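Local coordinates for glutathione S-transferase 2 (Heligmosomoides polygyrus, PDB 1TW9), which probably catalyses the conjugation of glutathione to electrophilic substrates, giving an S-substituted glutathione and a halide anion, as a two-chain glutathione transferase, at residues Asn10-Gly15 and Val160-Ala165; Cys17-Phe22 and Asp31-Gln36; Arg187-Pro192 and Lys196-Arg201. All blocks are in the same frame, centred on the assembly; numbering follows the deposited sequence.

Contact 1 (Asn10-Gly15 and Val160-Ala165); sequences NGRGAG and VAEHVA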
loop_
_atom_site.group_PDB
_atom_site.type_symbol
_atom_site.label_atom_id
_atom_site.label_comp_id
_atom_site.label_asym_id
_atom_site.label_seq_id
_atom_site.Cartn_x
_atom_site.Cartn_y
_atom_site.Cartn_z
ATOM N N ASN A 10 -15.375 6.594 15.325
ATOM C CA ASN A 10 -16.248 7.704 14.931
ATOM C C ASN A 10 -15.416 8.882 14.509
ATOM O O ASN A 10 -15.260 9.858 15.218
ATOM C CB ASN A 10 -17.252 8.145 16.020
ATOM C CG ASN A 10 -18.232 9.163 15.513
ATOM O OD1 ASN A 10 -18.421 9.285 14.322
ATOM N ND2 ASN A 10 -18.859 9.895 16.431
ATOM N N GLY A 11 -14.905 8.754 13.310
ATOM C CA GLY A 11 -14.201 9.794 12.652
ATOM C C GLY A 11 -13.921 9.468 11.216
ATOM O O GLY A 11 -14.171 8.384 10.761
ATOM N N ARG A 12 -13.366 10.456 10.529
ATOM C CA ARG A 12 -13.002 10.321 9.116
ATOM C C ARG A 12 -11.784 9.403 9.094
ATOM O O ARG A 12 -11.902 8.233 8.781
ATOM C CB ARG A 12 -12.705 11.692 8.447
ATOM C CG ARG A 12 -13.907 12.620 8.445
ATOM C CD ARG A 12 -13.630 13.937 7.776
ATOM N NE ARG A 12 -12.499 14.639 8.414
ATOM C CZ ARG A 12 -12.605 15.300 9.545
ATOM N NH1 ARG A 12 -13.788 15.429 10.096
ATOM N NH2 ARG A 12 -11.569 15.927 10.085
ATOM N N GLY A 13 -10.616 9.945 9.412
ATOM C CA GLY A 13 -9.425 9.152 9.643
ATOM C C GLY A 13 -9.132 8.187 8.542
ATOM O O GLY A 13 -9.270 8.513 7.370
ATOM N N ALA A 14 -8.757 6.977 8.935
ATOM C CA ALA A 14 -8.437 5.895 8.031
ATOM C C ALA A 14 -9.601 5.220 7.374
ATOM O O ALA A 14 -9.399 4.429 6.468
ATOM C CB ALA A 14 -7.576 4.852 8.774
ATOM N N GLY A 15 -10.826 5.505 7.836
ATOM C CA GLY A 15 -12.039 4.892 7.293
ATOM C C GLY A 15 -12.656 5.684 6.134
ATOM O O GLY A 15 -13.371 5.154 5.319
ATOM N N VAL A 160 -6.434 12.059 -1.753
ATOM C CA VAL A 160 -5.686 13.329 -1.818
ATOM C C VAL A 160 -6.573 14.522 -1.532
ATOM O O VAL A 160 -6.205 15.350 -0.636
ATOM C CB VAL A 160 -4.868 13.452 -3.102
ATOM C CG1 VAL A 160 -4.178 14.856 -3.197
ATOM C CG2 VAL A 160 -3.740 12.352 -3.096
ATOM N N ALA A 161 -7.744 14.597 -2.188
ATOM C CA ALA A 161 -8.621 15.754 -2.096
ATOM C C ALA A 161 -9.101 15.884 -0.651
ATOM O O ALA A 161 -9.195 16.966 -0.110
ATOM C CB ALA A 161 -9.822 15.631 -3.033
ATOM N N GLU A 162 -9.386 14.766 -0.001
ATOM C CA GLU A 162 -9.870 14.858 1.375
ATOM C C GLU A 162 -8.817 15.362 2.331
ATOM O O GLU A 162 -9.076 16.197 3.193
ATOM C CB GLU A 162 -10.405 13.475 1.828
ATOM C CG GLU A 162 -10.835 13.407 3.292
ATOM C CD GLU A 162 -12.152 14.156 3.617
ATOM O OE1 GLU A 162 -12.328 14.496 4.812
ATOM O OE2 GLU A 162 -12.997 14.488 2.716
ATOM N N HIS A 163 -7.565 14.936 2.128
ATOM C CA HIS A 163 -6.481 15.376 2.946
ATOM C C HIS A 163 -6.262 16.871 2.742
ATOM O O HIS A 163 -6.131 17.617 3.697
ATOM C CB HIS A 163 -5.195 14.610 2.621
ATOM C CG HIS A 163 -4.024 15.061 3.447
ATOM N ND1 HIS A 163 -3.964 14.899 4.824
ATOM C CD2 HIS A 163 -2.930 15.786 3.108
ATOM C CE1 HIS A 163 -2.860 15.460 5.271
ATOM N NE2 HIS A 163 -2.214 16.004 4.256
ATOM N N VAL A 164 -6.245 17.296 1.507
ATOM C CA VAL A 164 -6.015 18.689 1.157
ATOM C C VAL A 164 -7.113 19.597 1.742
ATOM O O VAL A 164 -6.804 20.668 2.259
ATOM C CB VAL A 164 -5.821 18.817 -0.400
ATOM C CG1 VAL A 164 -5.778 20.293 -0.824
ATOM C CG2 VAL A 164 -4.554 18.092 -0.809
ATOM N N ALA A 165 -8.364 19.144 1.702
ATOM C CA ALA A 165 -9.485 19.871 2.285
ATOM C C ALA A 165 -9.328 20.024 3.768
ATOM O O ALA A 165 -9.475 21.113 4.347
ATOM C CB ALA A 165 -10.824 19.157 1.965
HETATM O O HOH W 1 -10.433 13.894 6.618
#
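Arg12 and Glu162 meet across the junction between the two parts of a glutathione transferase: the first lies in the loop that follows strand 4-9 of the thioredoxin-like N-terminal domain, the second on helix 155-170 of the all-helical C-terminal domain. The interface is small, 58 Å² summed over both sides, and these two side chains make all of it. From the loop, CB of Arg12 already points toward the helix, and 3.7 Å from it lies the oxygen of water 1. CG carries the chain onward to CD. That methylene comes closest to the acid, with 3.3 Å between Arg12 CD and Glu162 OE1; the guanidinium of Arg201 is another neighbour. A turn about the CG-CD bond (chi3 -58°) swings NE toward the carboxylate. Even so, Arg12 NE stays 3.6 Å from Glu162 OE1, which makes a long salt bridge without a direct hydrogen bond. Water 1 supplies the missing link: it lies at the edge of the guanidinium, in its plane, and accepts from Arg12 NE at 2.8 Å. It then donates to Glu162 OE1 at 2.7 Å. Guanidinium and carboxylate planes stand 45° apart, so the charged groups do not pair flat against each other. At the far end of the arginine, NH1 binds the carbonyl oxygen of Thr204, while the backbones of Arg12 and Gly13 bond to that of Phe206; the C-terminal tail therefore shares in holding the loop. Glu162 reaches across through a bend at chi2 and divides its two oxygens: OE1 also forms a salt bridge with Arg201 NH2, and OE2 accepts from Gln20 NE2.

Contact 2 (Cys17-Phe22 and Asp31-Gln36); sequences CARQVF and DVRLTQ. Unlike the reference sequence in segment 17-22: Val21 (reference Ile).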
loop_
_atom_site.group_PDB
_atom_site.type_symbol
_atom_site.label_atom_id
_atom_site.label_comp_id
_atom_site.label_asym_id
_atom_site.label_seq_id
_atom_site.Cartn_x
_atom_site.Cartn_y
_atom_site.Cartn_z
ATOM N N CYS A 17 -11.736 7.187 3.214
ATOM C CA CYS A 17 -11.591 6.960 1.750
ATOM C C CYS A 17 -12.536 5.842 1.349
ATOM O O CYS A 17 -13.353 5.991 0.419
ATOM C CB CYS A 17 -10.113 6.763 1.449
ATOM S SG CYS A 17 -9.824 6.533 -0.310
ATOM N N ALA A 18 -12.569 4.782 2.147
ATOM C CA ALA A 18 -13.533 3.716 1.888
ATOM C C ALA A 18 -14.987 4.248 1.799
ATOM O O ALA A 18 -15.781 3.862 0.887
ATOM C CB ALA A 18 -13.346 2.621 2.852
ATOM N N ARG A 19 -15.390 5.064 2.786
ATOM C CA ARG A 19 -16.727 5.646 2.830
ATOM C C ARG A 19 -16.987 6.445 1.615
ATOM O O ARG A 19 -18.089 6.445 1.048
ATOM C CB ARG A 19 -16.905 6.500 4.091
ATOM C CG ARG A 19 -16.768 5.729 5.391
ATOM C CD ARG A 19 -17.266 6.629 6.525
ATOM N NE ARG A 19 -16.996 6.060 7.863
ATOM C CZ ARG A 19 -16.038 6.494 8.665
ATOM N NH1 ARG A 19 -15.234 7.491 8.289
ATOM N NH2 ARG A 19 -15.933 5.966 9.863
ATOM N N GLN A 20 -15.960 7.162 1.145
ATOM C CA GLN A 20 -16.151 7.945 -0.054
ATOM C C GLN A 20 -16.217 7.096 -1.372
ATOM O O GLN A 20 -16.903 7.474 -2.303
ATOM C CB GLN A 20 -15.169 9.050 -0.132
ATOM C CG GLN A 20 -15.353 10.048 0.974
ATOM C CD GLN A 20 -14.524 11.255 0.864
ATOM O OE1 GLN A 20 -13.915 11.483 -0.198
ATOM N NE2 GLN A 20 -14.472 12.039 1.924
ATOM N N VAL A 21 -15.528 5.955 -1.411
ATOM C CA VAL A 21 -15.680 5.024 -2.532
ATOM C C VAL A 21 -17.120 4.523 -2.578
ATOM O O VAL A 21 -17.748 4.488 -3.600
ATOM C CB VAL A 21 -14.666 3.894 -2.459
ATOM C CG1 VAL A 21 -14.953 2.860 -3.511
ATOM C CG2 VAL A 21 -13.226 4.508 -2.702
ATOM N N PHE A 22 -17.604 4.122 -1.424
ATOM C CA PHE A 22 -18.988 3.673 -1.339
ATOM C C PHE A 22 -19.940 4.751 -1.840
ATOM O O PHE A 22 -20.883 4.492 -2.586
ATOM C CB PHE A 22 -19.359 3.327 0.119
ATOM C CG PHE A 22 -18.915 1.892 0.577
ATOM C CD1 PHE A 22 -19.187 0.768 -0.206
ATOM C CD2 PHE A 22 -18.171 1.723 1.733
ATOM C CE1 PHE A 22 -18.802 -0.477 0.226
ATOM C CE2 PHE A 22 -17.817 0.466 2.159
ATOM C CZ PHE A 22 -18.118 -0.629 1.407
ATOM N N ASP A 31 -22.192 1.447 8.283
ATOM C CA ASP A 31 -21.099 2.315 8.713
ATOM C C ASP A 31 -21.047 2.206 10.249
ATOM O O ASP A 31 -21.794 2.881 10.981
ATOM C CB ASP A 31 -21.356 3.757 8.276
ATOM C CG ASP A 31 -20.172 4.667 8.472
ATOM O OD1 ASP A 31 -19.041 4.138 8.485
ATOM O OD2 ASP A 31 -20.325 5.936 8.580
ATOM N N VAL A 32 -20.204 1.297 10.713
ATOM C CA VAL A 32 -20.057 1.010 12.155
ATOM C C VAL A 32 -18.942 1.859 12.765
ATOM O O VAL A 32 -17.798 1.804 12.337
ATOM C CB VAL A 32 -19.840 -0.497 12.448
ATOM C CG1 VAL A 32 -19.679 -0.722 13.927
ATOM C CG2 VAL A 32 -21.040 -1.322 11.838
ATOM N N ARG A 33 -19.332 2.669 13.764
ATOM C CA ARG A 33 -18.444 3.645 14.367
ATOM C C ARG A 33 -18.365 3.286 15.844
ATOM O O ARG A 33 -19.280 3.561 16.637
ATOM C CB ARG A 33 -18.966 5.065 14.190
ATOM C CG ARG A 33 -18.905 5.515 12.772
ATOM C CD ARG A 33 -19.666 6.806 12.472
ATOM N NE ARG A 33 -19.547 7.150 11.090
ATOM C CZ ARG A 33 -18.799 8.144 10.612
ATOM N NH1 ARG A 33 -18.180 8.991 11.440
ATOM N NH2 ARG A 33 -18.719 8.338 9.312
ATOM N N LEU A 34 -17.250 2.681 16.181
ATOM C CA LEU A 34 -17.006 2.223 17.528
ATOM C C LEU A 34 -16.490 3.311 18.429
ATOM O O LEU A 34 -15.740 4.165 18.007
ATOM C CB LEU A 34 -15.981 1.097 17.472
ATOM C CG LEU A 34 -16.346 -0.141 16.651
ATOM C CD1 LEU A 34 -15.250 -1.116 16.717
ATOM C CD2 LEU A 34 -17.671 -0.788 17.114
ATOM N N THR A 35 -16.844 3.229 19.718
ATOM C CA THR A 35 -16.125 3.959 20.728
ATOM C C THR A 35 -14.872 3.149 21.117
ATOM O O THR A 35 -14.776 1.951 20.835
ATOM C CB THR A 35 -16.998 4.168 21.971
ATOM O OG1 THR A 35 -17.398 2.892 22.512
ATOM C CG2 THR A 35 -18.346 4.865 21.626
ATOM N N GLN A 36 -13.920 3.811 21.752
ATOM C CA GLN A 36 -12.745 3.119 22.288
ATOM C C GLN A 36 -13.204 1.987 23.198
ATOM O O GLN A 36 -12.606 0.914 23.226
ATOM C CB GLN A 36 -11.860 4.064 23.103
ATOM C CG GLN A 36 -10.347 3.984 22.826
ATOM C CD GLN A 36 -9.826 2.595 22.459
ATOM O OE1 GLN A 36 -9.087 2.450 21.495
ATOM N NE2 GLN A 36 -10.188 1.590 23.242
HETATM O O HOH W 2 -17.070 3.334 10.067
#
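Arg19 lays its guanidinium flat on that of Arg33, centres 3.8 Å apart and planes only 23° from parallel, while Asp31 accepts one bond from Arg19 and two from Arg33. Over one face of the Arg19 group comes Arg33 NH2, above its centre and 3.2 Å from Arg19 NE; both nitrogens are donors, so this is stacking and not a hydrogen bond. The carboxylate probably offsets the repulsion of the two like charges. Arg19 NE donates to Asp31 OD1 at 2.9 Å, nearly straight at 163°, with the oxygen at the guanidinium edge and approached on its syn side. Asp31 OD2 serves the other arginine, gripped side-on by two nitrogens of Arg33: NH2 (3.0 Å to OD2) uses the syn lone pair, whereas NE (2.9 Å to OD2) comes from above the carboxylate plane.

Water 2 forms the next layer, accepting from Arg19 NH2 and donating to both Asp31 OD1 and the carbonyl oxygen of Val32. These residues belong to the beta-alpha-beta unit of the thioredoxin fold, in which strand 4-9 leads through helix 16-24 to strand 30-34, parallel to the first. Arg19 spans from helix to edge strand with its chain extended from CG to NE (chi2 -168°). Further out, Arg19 NH1 is held by the carbonyl oxygen of Gly11 and by a salt bridge to Glu16 OE1. Arg33 NH1 is fixed in turn by Asn10 OD1, and the indole of Trp197, from helix 192-200, packs against both arginines.

Contact 3 (Arg187-Pro192 and Lys196-Arg201); sequences RIQQTP and KWIETR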
loop_
_atom_site.group_PDB
_atom_site.type_symbol
_atom_site.label_atom_id
_atom_site.label_comp_id
_atom_site.label_asym_id
_atom_site.label_seq_id
_atom_site.Cartn_x
_atom_site.Cartn_y
_atom_site.Cartn_z
ATOM N N ARG A 187 -12.728 20.110 -7.399
ATOM C CA ARG A 187 -13.394 19.258 -8.391
ATOM C C ARG A 187 -13.844 17.968 -7.754
ATOM O O ARG A 187 -14.947 17.507 -7.967
ATOM C CB ARG A 187 -12.362 18.942 -9.453
ATOM C CG ARG A 187 -12.720 18.010 -10.524
ATOM C CD ARG A 187 -11.482 17.761 -11.415
ATOM N NE ARG A 187 -11.004 19.012 -12.080
ATOM C CZ ARG A 187 -9.798 19.602 -11.965
ATOM N NH1 ARG A 187 -8.749 19.153 -11.211
ATOM N NH2 ARG A 187 -9.646 20.696 -12.673
ATOM N N ILE A 188 -12.966 17.360 -6.981
ATOM C CA ILE A 188 -13.277 16.064 -6.382
ATOM C C ILE A 188 -14.384 16.204 -5.356
ATOM O O ILE A 188 -15.304 15.434 -5.290
ATOM C CB ILE A 188 -12.031 15.409 -5.787
ATOM C CG1 ILE A 188 -10.997 15.169 -6.872
ATOM C CG2 ILE A 188 -12.389 14.064 -5.119
ATOM C CD1 ILE A 188 -11.508 14.388 -8.087
ATOM N N GLN A 189 -14.245 17.193 -4.510
ATOM C CA GLN A 189 -15.167 17.335 -3.389
ATOM C C GLN A 189 -16.506 17.904 -3.776
ATOM O O GLN A 189 -17.439 17.816 -2.953
ATOM C CB GLN A 189 -14.538 18.074 -2.221
ATOM C CG GLN A 189 -13.261 17.327 -1.706
ATOM C CD GLN A 189 -13.282 17.006 -0.252
ATOM O OE1 GLN A 189 -13.116 15.822 0.204
ATOM N NE2 GLN A 189 -13.490 18.025 0.508
ATOM N N GLN A 190 -16.617 18.515 -4.961
ATOM C CA GLN A 190 -17.899 18.924 -5.507
ATOM C C GLN A 190 -18.548 17.860 -6.404
ATOM O O GLN A 190 -19.691 18.042 -6.872
ATOM C CB GLN A 190 -17.734 20.237 -6.280
ATOM C CG GLN A 190 -17.364 21.447 -5.370
ATOM C CD GLN A 190 -18.302 21.624 -4.134
ATOM O OE1 GLN A 190 -17.844 21.548 -2.990
ATOM N NE2 GLN A 190 -19.563 21.813 -4.367
ATOM N N THR A 191 -17.861 16.732 -6.643
ATOM C CA THR A 191 -18.479 15.619 -7.394
ATOM C C THR A 191 -19.792 15.282 -6.691
ATOM O O THR A 191 -19.756 15.126 -5.468
ATOM C CB THR A 191 -17.528 14.420 -7.380
ATOM O OG1 THR A 191 -16.269 14.806 -7.969
ATOM C CG2 THR A 191 -18.009 13.368 -8.219
ATOM N N PRO A 192 -20.963 15.299 -7.356
ATOM C CA PRO A 192 -22.244 15.268 -6.612
ATOM C C PRO A 192 -22.345 14.238 -5.456
ATOM O O PRO A 192 -22.757 14.590 -4.366
ATOM C CB PRO A 192 -23.285 15.050 -7.700
ATOM C CG PRO A 192 -22.699 15.755 -8.871
ATOM C CD PRO A 192 -21.192 15.619 -8.775
ATOM N N LYS A 196 -22.508 15.338 -1.549
ATOM C CA LYS A 196 -23.652 14.891 -0.722
ATOM C C LYS A 196 -23.184 14.180 0.541
ATOM O O LYS A 196 -23.705 14.427 1.669
ATOM C CB LYS A 196 -24.503 13.930 -1.500
ATOM C CG LYS A 196 -25.756 13.504 -0.761
ATOM C CD LYS A 196 -26.325 12.269 -1.421
ATOM C CE LYS A 196 -27.833 12.070 -1.183
ATOM N NZ LYS A 196 -28.230 10.636 -1.390
ATOM N N TRP A 197 -22.185 13.336 0.404
ATOM C CA TRP A 197 -21.651 12.605 1.558
ATOM C C TRP A 197 -21.004 13.611 2.526
ATOM O O TRP A 197 -21.209 13.516 3.727
ATOM C CB TRP A 197 -20.629 11.538 1.157
ATOM C CG TRP A 197 -19.857 11.007 2.313
ATOM C CD1 TRP A 197 -18.562 11.195 2.547
ATOM C CD2 TRP A 197 -20.367 10.262 3.434
ATOM N NE1 TRP A 197 -18.185 10.606 3.727
ATOM C CE2 TRP A 197 -19.293 10.008 4.289
ATOM C CE3 TRP A 197 -21.637 9.820 3.834
ATOM C CZ2 TRP A 197 -19.433 9.341 5.504
ATOM C CZ3 TRP A 197 -21.717 9.102 5.010
ATOM C CH2 TRP A 197 -20.654 8.925 5.843
ATOM N N ILE A 198 -20.216 14.529 2.002
ATOM C CA ILE A 198 -19.543 15.521 2.866
ATOM C C ILE A 198 -20.540 16.363 3.635
ATOM O O ILE A 198 -20.363 16.605 4.886
ATOM C CB ILE A 198 -18.538 16.340 2.069
ATOM C CG1 ILE A 198 -17.399 15.426 1.613
ATOM C CG2 ILE A 198 -18.062 17.513 2.910
ATOM C CD1 ILE A 198 -16.458 16.113 0.675
ATOM N N GLU A 199 -21.662 16.716 2.983
ATOM C CA GLU A 199 -22.705 17.492 3.605
ATOM C C GLU A 199 -23.407 16.747 4.711
ATOM O O GLU A 199 -23.937 17.416 5.604
ATOM C CB GLU A 199 -23.778 17.888 2.591
ATOM C CG GLU A 199 -23.291 18.853 1.565
ATOM C CD GLU A 199 -24.328 19.099 0.483
ATOM O OE1 GLU A 199 -25.365 18.356 0.392
ATOM O OE2 GLU A 199 -24.078 20.027 -0.275
ATOM N N THR A 200 -23.434 15.413 4.634
ATOM C CA THR A 200 -24.191 14.551 5.518
ATOM C C THR A 200 -23.428 13.682 6.513
ATOM O O THR A 200 -24.055 13.102 7.422
ATOM C CB THR A 200 -25.161 13.652 4.760
ATOM O OG1 THR A 200 -24.462 12.746 3.910
ATOM C CG2 THR A 200 -26.042 14.461 3.849
ATOM N N ARG A 201 -22.116 13.635 6.410
ATOM C CA ARG A 201 -21.359 12.746 7.286
ATOM C C ARG A 201 -21.369 13.346 8.683
ATOM O O ARG A 201 -21.547 14.535 8.833
ATOM C CB ARG A 201 -19.938 12.547 6.794
ATOM C CG ARG A 201 -19.168 13.778 6.735
ATOM C CD ARG A 201 -17.818 13.523 6.129
ATOM N NE ARG A 201 -17.108 14.774 6.051
ATOM C CZ ARG A 201 -16.002 14.942 5.379
ATOM N NH1 ARG A 201 -15.451 16.152 5.345
ATOM N NH2 ARG A 201 -15.436 13.961 4.729
#
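Pro192 and Lys196 are joined by a main-chain hydrogen bond, and Gln189 and Ile198 by van der Waals contact; the bond builds the opening turn of helix 192-200, and the second contact packs that helix against the end of helix 179-189. The two are consecutive helices of the C-terminal domain, joined by a short turn.

The polar link is Lys196 N to Pro192 O, 2.9 Å long with an N-H...O angle of 161°. Its four-residue spacing marks it as an i to i+4 bond. Lys196 CB also rests 3.4 Å from Pro192 O, but the extended remainder of that side chain leads away. Further along, Thr200 OG1 donates back to Lys196 O at 2.9 Å, a side-chain bond near the end of the same helix. Thr191 occupies the N-cap position before Pro192, yet its hydroxyl does not cap the new helix.

The apolar part is carried by one methyl group. Ile198 CD1 sits over the flat of the Gln189 amide, 3.4 Å from Gln189 CD, with the two side chains crossing at about a right angle. This methyl contact does not distinguish the two terminal atoms of the amide. With chi2 at 173°, the isoleucine chain is stretched out toward the preceding helix.

Flat groups supply a third kind of contact, within 196-201. Arg201 CB lies 3.5 Å above one face of the Trp197 ring, toward its rim, and Ile198 CG1 lies 3.9 Å above the Arg201 guanidinium plane.

Around this turn, Ile188 packs on Leu158 and Ala161 of helix 155-170. Trp197, for its part, leans on helix 16-24 and strand 30-34, with its NE1 bonded to Glu16 OE2.

Along the chain, contact 2 falls within the 144 residues that separate the segments of contact 1, and contact 3 follows both. Contact 2 stays inside the thioredoxin-like domain and contact 3 inside the helical one, while contact 1 bridges the two. Their centres are about 11 Å apart for contacts 1 and 2, about 12 Å for 1 and 3, and about 15 Å for 2 and 3. Direct touches join every pair, such as Gln20 against Arg201 between contacts 2 and 3. Helices 155-170 and 192-200, with Arg201, thus meet the beta-alpha-beta unit and loop 10-15, while helix 179-189 backs helix 155-170 through Ile188 and Gln189.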